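Local coordinates for protein beta-fructofuranosidase (Arthrobacter, PDB 3WPU) that belongs to the levansucrase/invertase family of carbohydrate-active enzymes, whose catalytic domain is built as a five-bladed beta-propeller, at residues A[75-80]-A[96-101]; A[348-353]-A[456-461]; A[433-438]-A[449-454]. One frame throughout, in Å; residues are numbered along the deposited sequence. Where two conformers were deposited one is given.

In the fold
All three contacts are buried, and contact 1 lies nearest the centre of the chain, about 10 Å between centres. It joins two neighbouring strands of one large sheet through backbone hydrogen bonds, a hydroxyl pair and tryptophan faces. Contact 2 has no hydrogen bond across it and brings side chains of two different sheets together. Contact 3 is mainly backbone: a single bridge and two waters tie strand 430-434 to the loop that runs into strand 454-458, the strand used again by contact 2. Contacts 1 and 3 touch directly, Phe434 and Leu450 packing on Trp75, Asp76 and Thr77, whereas contact 2 stays about 11 Å from contact 1 at the nearest atoms.

Contact 1: residues A[75-80]-A[96-101]; sequences WDTWPL and IFSLVA
Trp75 meets Leu99 twice, by backbone and by ring. Its N donates to Leu99 O at 3.0 Å, while Leu99 CB sits over the centre of the six-membered ring, 3.6 Å from the ring centroid and only 9° off the normal. The indole comes back over the partner strand because CG is placed between the backbone N and the carbonyl carbon (chi1 61°). The ring also meets Ala101, whose N lies at its edge near the plane.

At Asp76 the chain bulges. Asp76 O takes the N-H of Leu99 at 2.8 Å, so Trp75 and Asp76 together face one residue, a beta bulge. The carboxylate runs alongside Leu99, its OD1 bonded to Ser422; OD2 and Trp75 NE1 each bond to glycerol, probably from the crystallisation liquor.

Thr77 points to the same face as Ser98 and Ile96. Its OG1 gives its proton to Trp75 O at 2.7 Å and accepts one from Ser98 OG at 2.9 Å, a short relay that fixes the hydroxyl. Its CG2 rests on Ile96 CD1, 3.8 Å away.

Trp78 and Phe97 form a hydrogen-bonded antiparallel pair, linked in both directions. Phe97 CB lies over the Trp78 indole, 3.6 Å from the centroid of the five-membered ring and displaced toward the rim; the two rings are inclined by 21° but barely overlap. Leu99 CD2 reaches the indole edge at Trp78 CH2, 4.0 Å away.

Phe97 CB thus covers the Trp78 ring on one face of the sheet, and the Thr77-Ser98 hydroxyl pair lies on the other; Leu99 CB covers the Trp75 ring. The cost is Trp78 NE1, buried with no hydrogen-bond partner in the model, while the bulge sets Trp75 and Asp76 side by side, consistent with both reaching glycerol.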
ATOM      1  N   TRP A  75      -5.275  -4.371   9.770  1.00  9.49           N
ATOM      2  CA  TRP A  75      -4.805  -4.757   8.436  1.00  9.44           C
ATOM      3  C   TRP A  75      -4.018  -3.629   7.802  1.00  9.73           C
ATOM      4  O   TRP A  75      -2.927  -3.322   8.333  1.00 10.14           O
ATOM      5  CB  TRP A  75      -5.873  -5.418   7.542  1.00  9.60           C
ATOM      6  CG  TRP A  75      -7.182  -4.679   7.127  1.00  9.47           C
ATOM      7  CD1 TRP A  75      -7.572  -4.429   5.835  1.00  9.74           C
ATOM      8  CD2 TRP A  75      -8.270  -4.198   7.955  1.00  9.68           C
ATOM      9  NE1 TRP A  75      -8.785  -3.834   5.800  1.00  9.79           N
ATOM     10  CE2 TRP A  75      -9.242  -3.663   7.082  1.00  9.70           C
ATOM     11  CE3 TRP A  75      -8.524  -4.179   9.343  1.00  9.48           C
ATOM     12  CZ2 TRP A  75     -10.427  -3.088   7.540  1.00  9.58           C
ATOM     13  CZ3 TRP A  75      -9.704  -3.609   9.798  1.00  9.60           C
ATOM     14  CH2 TRP A  75     -10.651  -3.080   8.900  1.00  9.87           C
ATOM     15  N   ASP A  76      -4.489  -3.030   6.720  1.00  9.89           N
ATOM     16  CA  ASP A  76      -3.641  -2.062   5.997  1.00  9.86           C
ATOM     17  C   ASP A  76      -3.016  -1.049   6.963  1.00  9.78           C
ATOM     18  O   ASP A  76      -3.722  -0.422   7.743  1.00  9.45           O
ATOM     19  CB  ASP A  76      -4.398  -1.240   4.975  1.00 10.14           C
ATOM     20  CG  ASP A  76      -5.194  -2.048   3.984  1.00 11.25           C
ATOM     21  OD1 ASP A  76      -5.298  -3.277   4.068  1.00 10.96           O
ATOM     22  OD2 ASP A  76      -5.757  -1.391   3.096  1.00 12.65           O
ATOM     23  N   THR A  77      -1.699  -0.890   6.882  1.00  9.44           N
ATOM     24  CA  THR A  77      -0.951  -0.057   7.791  1.00  9.59           C
ATOM     25  C   THR A  77      -0.035   0.846   6.969  1.00  9.51           C
ATOM     26  O   THR A  77       0.490   0.436   5.918  1.00  9.90           O
ATOM     27  CB  THR A  77      -0.176  -0.920   8.780  1.00 10.48           C
ATOM     28  OG1 THR A  77      -1.148  -1.656   9.565  1.00  9.86           O
ATOM     29  CG2 THR A  77       0.736  -0.103   9.664  1.00 10.44           C
ATOM     30  N   TRP A  78       0.168   2.049   7.476  1.00 10.11           N
ATOM     31  CA  TRP A  78       1.138   2.979   6.884  1.00  9.98           C
ATOM     32  C   TRP A  78       1.918   3.798   7.905  1.00 10.49           C
ATOM     33  O   TRP A  78       1.410   4.150   8.978  1.00 10.02           O
ATOM     34  CB  TRP A  78       0.495   3.903   5.860  1.00 10.27           C
ATOM     35  CG  TRP A  78      -0.680   4.727   6.330  1.00 10.32           C
ATOM     36  CD1 TRP A  78      -0.660   6.028   6.736  1.00 10.27           C
ATOM     37  CD2 TRP A  78      -2.044   4.311   6.374  1.00 10.42           C
ATOM     38  NE1 TRP A  78      -1.941   6.454   7.032  1.00 10.36           N
ATOM     39  CE2 TRP A  78      -2.805   5.402   6.839  1.00 10.44           C
ATOM     40  CE3 TRP A  78      -2.696   3.094   6.105  1.00 10.31           C
ATOM     41  CZ2 TRP A  78      -4.196   5.324   7.021  1.00 10.82           C
ATOM     42  CZ3 TRP A  78      -4.063   3.028   6.262  1.00 10.81           C
ATOM     43  CH2 TRP A  78      -4.799   4.129   6.758  1.00 10.60           C
ATOM     44  N   PRO A  79       3.171   4.142   7.545  1.00 10.64           N
ATOM     45  CA  PRO A  79       4.016   4.971   8.406  1.00 11.09           C
ATOM     46  C   PRO A  79       3.727   6.465   8.212  1.00 11.66           C
ATOM     47  O   PRO A  79       2.938   6.837   7.367  1.00 11.23           O
ATOM     48  CB  PRO A  79       5.429   4.640   7.901  1.00 11.04           C
ATOM     49  CG  PRO A  79       5.230   4.415   6.448  1.00 11.21           C
ATOM     50  CD  PRO A  79       3.882   3.732   6.323  1.00 11.08           C
ATOM     51  N   LEU A  80       4.372   7.288   9.016  1.00 12.17           N
ATOM     52  CA  LEU A  80       4.378   8.720   8.820  1.00 13.00           C
ATOM     53  C   LEU A  80       5.512   9.036   7.844  1.00 12.09           C
ATOM     54  O   LEU A  80       6.655   8.599   8.059  1.00 11.81           O
ATOM     55  CB  LEU A  80       4.630   9.377  10.161  1.00 15.15           C
ATOM     56  CG  LEU A  80       4.366  10.838  10.347  1.00 17.76           C
ATOM     57  CD1 LEU A  80       3.015  11.210   9.734  1.00 19.03           C
ATOM     58  CD2 LEU A  80       4.402  11.101  11.858  1.00 18.35           C
ATOM     59  N   ILE A  96       2.575   4.711  13.590  1.00 10.83           N
ATOM     60  CA  ILE A  96       1.922   4.139  12.405  1.00 11.12           C
ATOM     61  C   ILE A  96       0.415   4.295  12.500  1.00 10.73           C
ATOM     62  O   ILE A  96      -0.155   4.424  13.605  1.00 10.62           O
ATOM     63  CB  ILE A  96       2.291   2.672  12.181  1.00 11.07           C
ATOM     64  CG1 ILE A  96       1.844   1.833  13.379  1.00 11.01           C
ATOM     65  CG2 ILE A  96       3.788   2.554  11.882  1.00 11.18           C
ATOM     66  CD1 ILE A  96       2.057   0.336  13.229  1.00 11.33           C
ATOM     67  N   PHE A  97      -0.205   4.293  11.328  1.00 10.54           N
ATOM     68  CA  PHE A  97      -1.661   4.300  11.178  1.00 10.86           C
ATOM     69  C   PHE A  97      -2.091   2.986  10.590  1.00 10.30           C
ATOM     70  O   PHE A  97      -1.409   2.452   9.705  1.00  9.65           O
ATOM     71  CB  PHE A  97      -2.089   5.433  10.245  1.00 11.36           C
ATOM     72  CG  PHE A  97      -1.914   6.797  10.837  1.00 12.45           C
ATOM     73  CD1 PHE A  97      -2.888   7.340  11.656  1.00 12.83           C
ATOM     74  CD2 PHE A  97      -0.787   7.539  10.560  1.00 13.92           C
ATOM     75  CE1 PHE A  97      -2.747   8.604  12.198  1.00 14.10           C
ATOM     76  CE2 PHE A  97      -0.641   8.809  11.094  1.00 13.85           C
ATOM     77  CZ  PHE A  97      -1.613   9.338  11.909  1.00 13.82           C
ATOM     78  N   SER A  98      -3.214   2.453  11.081  1.00 10.11           N
ATOM     79  CA  SER A  98      -3.739   1.187  10.614  1.00 10.07           C
ATOM     80  C   SER A  98      -5.255   1.201  10.482  1.00  9.80           C
ATOM     81  O   SER A  98      -5.950   1.863  11.265  1.00  9.18           O
ATOM     82  CB  SER A  98      -3.421   0.057  11.599  1.00 10.39           C
ATOM     83  OG  SER A  98      -2.036  -0.113  11.861  1.00 10.48           O
ATOM     84  N   LEU A  99      -5.775   0.418   9.528  1.00  9.77           N
ATOM     85  CA  LEU A  99      -7.185   0.084   9.514  1.00  9.54           C
ATOM     86  C   LEU A  99      -7.398  -0.922  10.639  1.00  9.28           C
ATOM     87  O   LEU A  99      -6.641  -1.891  10.751  1.00  9.43           O
ATOM     88  CB  LEU A  99      -7.626  -0.545   8.185  1.00  9.49           C
ATOM     89  CG  LEU A  99      -7.465   0.338   6.943  1.00  9.65           C
ATOM     90  CD1 LEU A  99      -8.207  -0.261   5.774  1.00  9.82           C
ATOM     91  CD2 LEU A  99      -7.927   1.749   7.255  1.00 10.42           C
ATOM     92  N   VAL A 100      -8.356  -0.620  11.496  1.00  9.39           N
ATOM     93  CA  VAL A 100      -8.696  -1.512  12.619  1.00  9.77           C
ATOM     94  C   VAL A 100     -10.198  -1.755  12.662  1.00 10.25           C
ATOM     95  O   VAL A 100     -10.994  -0.931  12.213  1.00 10.61           O
ATOM     96  CB  VAL A 100      -8.180  -0.962  13.973  1.00  9.82           C
ATOM     97  CG1 VAL A 100      -6.654  -0.776  13.963  1.00  9.61           C
ATOM     98  CG2 VAL A 100      -8.851   0.343  14.357  1.00  9.61           C
ATOM     99  N   ALA A 101     -10.593  -2.894  13.235  1.00 10.23           N
ATOM    100  CA  ALA A 101     -11.974  -3.266  13.373  1.00 10.89           C
ATOM    101  C   ALA A 101     -12.064  -3.971  14.712  1.00 10.78           C
ATOM    102  O   ALA A 101     -11.084  -4.584  15.135  1.00 11.50           O
ATOM    103  CB  ALA A 101     -12.431  -4.202  12.264  1.00 10.84           C
TER

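Contact 2: residues A[348-353]-A[456-461]; sequences KSYLFT and MDIGVG
Ile458 touches both Tyr350 and Phe352, giving one branch to each ring. The two aromatic side chains leave strand 348-355 on the same side with nearly equal first torsions (chi1 -74° and -68°); both CB atoms point toward strand 454-458, and the similar torsions keep the two rings on that course.

Against Tyr350 the isoleucine uses its methyl branch. Ile458 CG2 lies over one face of the phenol, 3.4 Å above the plane and displaced toward the hydroxyl-bearing rim; it is 3.4 Å from Tyr350 CZ and 3.7 Å from the ring centroid, a CH-pi contact. The tyrosine and isoleucine side chains run antiparallel, overlapping alongside each other, so that the ring passes beyond the methyl and brings Tyr350 OH near Gly459, where OH is held by the carbonyl of Pro464.

The other branch is drawn out straight (chi2 166°), which carries Ile458 CD1 to the far end of Phe352, 3.9 Å from its CZ. The two side chains come from their opposing strands, CD1 meeting the ring obliquely. Met456 joins from the same side: its chain is extended until a bend at the sulfur turns the methyl, and Met456 CE comes to 3.9 Å from Phe352 CE1. Phe352 therefore has its outer end touched by two terminal carbons.

No hydrogen bond crosses this interface, and the closest approach of the two short strand axes is 12.0 Å, so side chains make the contact. Strand 348-355 runs between 340-345 and 369-375 in one sheet, probably one propeller blade, while 454-458 lies between 430-434 and 467-469 in a second sheet, probably the neighbouring blade. Lys345 and Tyr343 extend the junction: Lys345 NZ bonds to Ile458 O, and Tyr343 packs on the Ile458 side chain.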
ATOM      1  N   LYS A 348      14.795   5.980 -11.682  1.00 13.44           N
ATOM      2  CA  LYS A 348      13.578   5.343 -12.160  1.00 13.39           C
ATOM      3  C   LYS A 348      12.400   5.620 -11.242  1.00 12.57           C
ATOM      4  O   LYS A 348      12.570   5.859 -10.054  1.00 12.50           O
ATOM      5  CB  LYS A 348      13.744   3.816 -12.200  1.00 13.91           C
ATOM      6  CG  LYS A 348      14.798   3.300 -13.165  1.00 14.60           C
ATOM      7  CD  LYS A 348      14.455   3.556 -14.613  1.00 14.97           C
ATOM      8  CE  LYS A 348      15.474   2.909 -15.543  1.00 15.67           C
ATOM      9  NZ  LYS A 348      15.066   2.953 -16.957  1.00 16.06           N
ATOM     10  N   SER A 349      11.203   5.548 -11.830  1.00 12.44           N
ATOM     11  CA  SER A 349       9.963   5.489 -11.093  1.00 12.15           C
ATOM     12  C   SER A 349       9.514   4.031 -11.042  1.00 11.12           C
ATOM     13  O   SER A 349       9.306   3.417 -12.095  1.00 11.58           O
ATOM     14  CB  SER A 349       8.895   6.310 -11.812  1.00 13.05           C
ATOM     15  OG  SER A 349       7.635   6.166 -11.187  1.00 13.03           O
ATOM     16  N   TYR A 350       9.378   3.493  -9.835  1.00 10.17           N
ATOM     17  CA  TYR A 350       8.790   2.168  -9.616  1.00 10.00           C
ATOM     18  C   TYR A 350       7.365   2.367  -9.121  1.00 10.06           C
ATOM     19  O   TYR A 350       7.149   3.033  -8.105  1.00 10.23           O
ATOM     20  CB  TYR A 350       9.578   1.384  -8.576  1.00 10.07           C
ATOM     21  CG  TYR A 350      10.893   0.864  -9.093  1.00 10.14           C
ATOM     22  CD1 TYR A 350      10.987  -0.393  -9.692  1.00 10.68           C
ATOM     23  CD2 TYR A 350      12.038   1.660  -9.064  1.00 10.42           C
ATOM     24  CE1 TYR A 350      12.193  -0.865 -10.200  1.00 10.92           C
ATOM     25  CE2 TYR A 350      13.254   1.182  -9.564  1.00 10.78           C
ATOM     26  CZ  TYR A 350      13.326  -0.064 -10.135  1.00 11.16           C
ATOM     27  OH  TYR A 350      14.528  -0.537 -10.661  1.00 11.77           O
ATOM     28  N   LEU A 351       6.402   1.773  -9.816  1.00  9.96           N
ATOM     29  CA  LEU A 351       5.036   1.811  -9.370  1.00  9.71           C
ATOM     30  C   LEU A 351       4.796   0.411  -8.817  1.00  9.67           C
ATOM     31  O   LEU A 351       4.977  -0.557  -9.548  1.00 10.61           O
ATOM     32  CB  LEU A 351       4.093   2.096 -10.535  1.00 10.27           C
ATOM     33  CG  LEU A 351       2.611   1.764 -10.346  1.00 10.47           C
ATOM     34  CD1 LEU A 351       2.038   2.481  -9.151  1.00 10.62           C
ATOM     35  CD2 LEU A 351       1.792   2.041 -11.595  1.00 11.15           C
ATOM     36  N   PHE A 352       4.474   0.329  -7.537  1.00  9.39           N
ATOM     37  CA  PHE A 352       4.099  -0.940  -6.906  1.00  9.55           C
ATOM     38  C   PHE A 352       2.610  -0.936  -6.582  1.00  9.90           C
ATOM     39  O   PHE A 352       2.058   0.042  -6.118  1.00  9.86           O
ATOM     40  CB  PHE A 352       4.902  -1.187  -5.640  1.00  9.78           C
ATOM     41  CG  PHE A 352       6.360  -1.454  -5.867  1.00  9.94           C
ATOM     42  CD1 PHE A 352       6.781  -2.641  -6.471  1.00 10.18           C
ATOM     43  CD2 PHE A 352       7.317  -0.506  -5.511  1.00  9.81           C
ATOM     44  CE1 PHE A 352       8.110  -2.918  -6.637  1.00 10.31           C
ATOM     45  CE2 PHE A 352       8.659  -0.779  -5.694  1.00 10.15           C
ATOM     46  CZ  PHE A 352       9.056  -1.970  -6.286  1.00 10.31           C
ATOM     47  N   THR A 353       1.979  -2.091  -6.772  1.00 10.55           N
ATOM     48  CA  THR A 353       0.569  -2.232  -6.476  0.50 11.19           C
ATOM     49  C   THR A 353       0.373  -3.663  -5.978  1.00 11.25           C
ATOM     50  O   THR A 353       1.281  -4.485  -6.091  1.00 12.59           O
ATOM     51  CB  THR A 353      -0.286  -1.870  -7.716  0.50 11.62           C
ATOM     52  OG1 THR A 353      -1.680  -1.795  -7.373  0.50 11.12           O
ATOM     53  CG2 THR A 353      -0.059  -2.859  -8.850  0.50 11.64           C
ATOM     54  N   MET A 456      13.169  -6.958  -0.161  1.00 12.35           N
ATOM     55  CA  MET A 456      13.142  -7.192  -1.577  1.00 13.38           C
ATOM     56  C   MET A 456      14.194  -6.287  -2.187  1.00 14.10           C
ATOM     57  O   MET A 456      14.122  -5.070  -2.037  1.00 15.24           O
ATOM     58  CB  MET A 456      11.748  -6.852  -2.122  1.00 14.35           C
ATOM     59  CG  MET A 456      11.599  -7.055  -3.614  1.00 15.01           C
ATOM     60  SD  MET A 456       9.939  -6.652  -4.190  1.00 15.27           S
ATOM     61  CE  MET A 456       9.808  -4.922  -3.724  1.00 15.12           C
ATOM     62  N   ASP A 457      15.176  -6.887  -2.856  1.00 13.61           N
ATOM     63  CA  ASP A 457      16.205  -6.105  -3.550  1.00 14.25           C
ATOM     64  C   ASP A 457      15.695  -5.675  -4.909  1.00 13.81           C
ATOM     65  O   ASP A 457      15.257  -6.494  -5.720  1.00 14.07           O
ATOM     66  CB  ASP A 457      17.486  -6.894  -3.639  1.00 15.49           C
ATOM     67  CG  ASP A 457      18.104  -7.131  -2.262  1.00 17.00           C
ATOM     68  OD1 ASP A 457      17.827  -6.325  -1.336  1.00 18.67           O
ATOM     69  OD2 ASP A 457      18.854  -8.106  -2.112  1.00 19.61           O
ATOM     70  N   ILE A 458      15.767  -4.374  -5.159  1.00 13.99           N
ATOM     71  CA  ILE A 458      15.171  -3.789  -6.356  1.00 14.54           C
ATOM     72  C   ILE A 458      16.286  -3.404  -7.321  1.00 15.37           C
ATOM     73  O   ILE A 458      17.185  -2.661  -6.965  1.00 15.09           O
ATOM     74  CB  ILE A 458      14.318  -2.557  -5.998  1.00 14.98           C
ATOM     75  CG1 ILE A 458      13.144  -2.982  -5.101  1.00 14.66           C
ATOM     76  CG2 ILE A 458      13.820  -1.862  -7.264  1.00 14.95           C
ATOM     77  CD1 ILE A 458      12.420  -1.856  -4.400  1.00 14.72           C
ATOM     78  N   GLY A 459      16.237  -3.971  -8.518  1.00 16.23           N
ATOM     79  CA  GLY A 459      17.241  -3.724  -9.557  1.00 18.22           C
ATOM     80  C   GLY A 459      18.497  -4.571  -9.517  1.00 20.87           C
ATOM     81  O   GLY A 459      19.609  -4.050  -9.560  1.00 25.63           O
ATOM     82  N   VAL A 460      18.318  -5.878  -9.529  1.00 22.44           N
ATOM     83  CA  VAL A 460      19.390  -6.851  -9.324  1.00 24.23           C
ATOM     84  C   VAL A 460      20.310  -6.980 -10.525  1.00 24.26           C
ATOM     85  O   VAL A 460      19.867  -6.980 -11.671  1.00 22.97           O
ATOM     86  CB  VAL A 460      18.773  -8.227  -8.991  1.00 26.19           C
ATOM     87  CG1 VAL A 460      19.812  -9.339  -9.049  1.00 27.89           C
ATOM     88  CG2 VAL A 460      18.121  -8.155  -7.625  1.00 28.01           C
ATOM     89  N   GLY A 461      21.608  -7.080 -10.245  1.00 25.11           N
ATOM     90  CA  GLY A 461      22.615  -7.297 -11.281  1.00 26.74           C
ATOM     91  C   GLY A 461      22.704  -6.172 -12.293  1.00 26.25           C
ATOM     92  O   GLY A 461      23.021  -6.401 -13.463  1.00 29.69           O
TER

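Contact 3: residues A[433-438]-A[449-454]; sequences SFIDTI and TLAPTV
Ser433 O accepts the N-H of Ala451 at 2.8 Å, the donor tilted 28° from the carbonyl plane. Leu450 CA adds a CA-H...O contact to the same oxygen, and the CD2 methyl of Leu450 packs against it at 3.4 Å. This is one half of a single beta bridge between Phe434 and Leu450, joining strand 430-434, in a sheet of the beta-propeller, to the loop before strand 454-458; the other half is Ile435 N to Thr449 O, 2.9 Å and almost straight. Backbone pairing goes on past the bridge, Ile435 with Gly448 and Asp436 with Gly447. Thr449 turns its side chain away, and its OG1 meets Met67 N.

The side chains fill in around the bridge. Leu450 departs from the other chain, yet its CD2 turns back to lie 3.8 Å from Phe434 CB. The Phe434 ring leads off the opposite way, to meet Trp75 edge-to-face. Ile435 sets CG1 beside its own backbone N (chi1 -63°) and so lays it along Ala451, CG1 to CB 3.9 Å, an apolar patch next to the polar bridge.

From Ala451 on, two waters add to the linking. Ser433 OG touches Ala451 CB and donates to a water that in turn donates to Pro452 O, carrying the serine's hold one residue further. The second water gives one hydrogen to Ala451 O at 2.8 Å and the other to Thr453 OG1 at 3.0 Å, while Ser433 N reaches it only through a weak bond of 3.4 Å.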
ATOM      1  N   SER A 433       3.487  -6.025   5.658  1.00  9.12           N
ATOM      2  CA  SER A 433       2.213  -6.537   5.155  1.00  9.36           C
ATOM      3  C   SER A 433       1.431  -7.080   6.351  1.00  9.12           C
ATOM      4  O   SER A 433       2.033  -7.261   7.398  1.00 10.16           O
ATOM      5  CB  SER A 433       2.464  -7.677   4.156  1.00  9.51           C
ATOM      6  OG  SER A 433       3.178  -8.765   4.725  1.00  9.77           O
ATOM      7  N   PHE A 434       0.130  -7.316   6.182  1.00  8.88           N
ATOM      8  CA  PHE A 434      -0.663  -7.942   7.248  1.00  8.40           C
ATOM      9  C   PHE A 434      -0.988  -9.352   6.864  1.00  8.61           C
ATOM     10  O   PHE A 434      -1.130  -9.702   5.699  1.00  8.76           O
ATOM     11  CB  PHE A 434      -1.935  -7.130   7.562  1.00  8.57           C
ATOM     12  CG  PHE A 434      -3.100  -7.411   6.641  1.00  8.48           C
ATOM     13  CD1 PHE A 434      -3.985  -8.446   6.879  1.00  8.55           C
ATOM     14  CD2 PHE A 434      -3.295  -6.667   5.488  1.00  8.75           C
ATOM     15  CE1 PHE A 434      -5.047  -8.702   6.016  1.00  8.66           C
ATOM     16  CE2 PHE A 434      -4.345  -6.913   4.618  1.00  8.87           C
ATOM     17  CZ  PHE A 434      -5.218  -7.953   4.864  1.00  8.96           C
ATOM     18  N   ILE A 435      -1.231 -10.161   7.889  1.00  8.78           N
ATOM     19  CA  ILE A 435      -1.598 -11.564   7.699  1.00  9.79           C
ATOM     20  C   ILE A 435      -3.105 -11.746   7.543  1.00 10.31           C
ATOM     21  O   ILE A 435      -3.896 -11.257   8.376  1.00 10.82           O
ATOM     22  CB  ILE A 435      -1.158 -12.380   8.925  1.00  9.54           C
ATOM     23  CG1 ILE A 435       0.364 -12.343   9.088  1.00  9.74           C
ATOM     24  CG2 ILE A 435      -1.633 -13.826   8.790  1.00  9.35           C
ATOM     25  CD1 ILE A 435       0.885 -12.968  10.366  1.00 10.29           C
ATOM     26  N   ASP A 436      -3.515 -12.444   6.489  1.00 10.51           N
ATOM     27  CA  ASP A 436      -4.932 -12.650   6.271  1.00 11.39           C
ATOM     28  C   ASP A 436      -5.243 -14.043   6.784  1.00 11.48           C
ATOM     29  O   ASP A 436      -5.916 -14.179   7.814  1.00 11.49           O
ATOM     30  CB  ASP A 436      -5.331 -12.464   4.813  1.00 12.42           C
ATOM     31  CG  ASP A 436      -6.842 -12.467   4.616  1.00 13.05           C
ATOM     32  OD1 ASP A 436      -7.593 -12.830   5.544  1.00 13.39           O
ATOM     33  OD2 ASP A 436      -7.276 -12.137   3.510  1.00 14.25           O
ATOM     34  N   THR A 437      -4.726 -15.064   6.102  1.00 12.03           N
ATOM     35  CA  THR A 437      -4.903 -16.457   6.563  1.00 11.69           C
ATOM     36  C   THR A 437      -3.600 -17.246   6.441  1.00 12.18           C
ATOM     37  O   THR A 437      -2.879 -17.071   5.482  1.00 11.94           O
ATOM     38  CB  THR A 437      -5.960 -17.163   5.720  1.00 12.12           C
ATOM     39  OG1 THR A 437      -7.186 -16.471   5.855  1.00 12.08           O
ATOM     40  CG2 THR A 437      -6.166 -18.666   6.141  1.00 12.07           C
ATOM     41  N   ILE A 438      -3.334 -18.150   7.386  1.00 12.45           N
ATOM     42  CA  ILE A 438      -2.253 -19.115   7.241  1.00 12.59           C
ATOM     43  C   ILE A 438      -2.822 -20.456   7.655  1.00 13.00           C
ATOM     44  O   ILE A 438      -3.445 -20.542   8.702  1.00 13.35           O
ATOM     45  CB  ILE A 438      -1.022 -18.797   8.109  1.00 12.65           C
ATOM     46  CG1 ILE A 438      -0.434 -17.441   7.690  1.00 12.82           C
ATOM     47  CG2 ILE A 438       0.026 -19.885   7.962  1.00 12.84           C
ATOM     48  CD1 ILE A 438       0.705 -16.952   8.564  1.00 12.69           C
ATOM     49  N   THR A 449      -3.100  -8.952  12.011  1.00 11.00           N
ATOM     50  CA  THR A 449      -1.890  -8.419  12.654  1.00 11.21           C
ATOM     51  C   THR A 449      -0.775  -8.459  11.579  1.00 10.91           C
ATOM     52  O   THR A 449      -0.915  -9.165  10.580  1.00 10.49           O
ATOM     53  CB  THR A 449      -1.500  -9.258  13.895  1.00 11.56           C
ATOM     54  OG1 THR A 449      -0.386  -8.659  14.569  1.00 11.80           O
ATOM     55  CG2 THR A 449      -1.147 -10.708  13.512  1.00 11.98           C
ATOM     56  N   LEU A 450       0.299  -7.694  11.763  1.00 11.42           N
ATOM     57  CA  LEU A 450       1.320  -7.619  10.723  1.00 11.12           C
ATOM     58  C   LEU A 450       2.219  -8.855  10.650  1.00 10.89           C
ATOM     59  O   LEU A 450       2.517  -9.516  11.664  1.00 11.12           O
ATOM     60  CB  LEU A 450       2.153  -6.341  10.870  1.00 11.82           C
ATOM     61  CG  LEU A 450       1.322  -5.067  10.720  1.00 12.38           C
ATOM     62  CD1 LEU A 450       2.272  -3.883  10.838  1.00 13.06           C
ATOM     63  CD2 LEU A 450       0.543  -4.945   9.419  1.00 13.05           C
ATOM     64  N   ALA A 451       2.644  -9.159   9.430  1.00 10.57           N
ATOM     65  CA  ALA A 451       3.591 -10.234   9.165  1.00 10.43           C
ATOM     66  C   ALA A 451       5.008  -9.793   9.583  1.00 10.28           C
ATOM     67  O   ALA A 451       5.191  -8.634   9.970  1.00 11.37           O
ATOM     68  CB  ALA A 451       3.572 -10.577   7.684  1.00 10.30           C
ATOM     69  N   PRO A 452       6.015 -10.705   9.488  1.00 10.11           N
ATOM     70  CA  PRO A 452       7.384 -10.240   9.598  1.00  9.78           C
ATOM     71  C   PRO A 452       7.702  -9.374   8.381  1.00  9.45           C
ATOM     72  O   PRO A 452       7.251  -9.655   7.271  1.00  9.80           O
ATOM     73  CB  PRO A 452       8.218 -11.527   9.564  1.00  9.93           C
ATOM     74  CG  PRO A 452       7.250 -12.637   9.916  1.00  9.75           C
ATOM     75  CD  PRO A 452       5.950 -12.169   9.309  1.00 10.33           C
ATOM     76  N   THR A 453       8.463  -8.329   8.592  1.00  9.55           N
ATOM     77  CA  THR A 453       8.906  -7.503   7.498  1.00  9.45           C
ATOM     78  C   THR A 453       9.962  -8.274   6.715  1.00  9.78           C
ATOM     79  O   THR A 453      10.795  -8.969   7.310  1.00  9.79           O
ATOM     80  CB  THR A 453       9.441  -6.228   8.091  1.00  9.43           C
ATOM     81  OG1 THR A 453       8.341  -5.539   8.690  1.00  9.99           O
ATOM     82  CG2 THR A 453      10.112  -5.320   7.034  1.00  9.31           C
ATOM     83  N   VAL A 454       9.928  -8.139   5.395  1.00  9.28           N
ATOM     84  CA  VAL A 454      10.836  -8.882   4.539  1.00  9.69           C
ATOM     85  C   VAL A 454      11.600  -7.887   3.703  1.00 10.29           C
ATOM     86  O   VAL A 454      11.362  -6.707   3.813  1.00 11.02           O
ATOM     87  CB  VAL A 454      10.123  -9.948   3.668  1.00 10.18           C
ATOM     88  CG1 VAL A 454       9.490 -11.008   4.553  1.00 10.32           C
ATOM     89  CG2 VAL A 454       9.093  -9.333   2.724  1.00 10.47           C
TER
HETATM   90  O   HOH W   1       5.916  -8.349   5.182  1.00 11.80           O
HETATM   91  O   HOH W   2       5.421  -6.269   8.463  1.00 14.70           O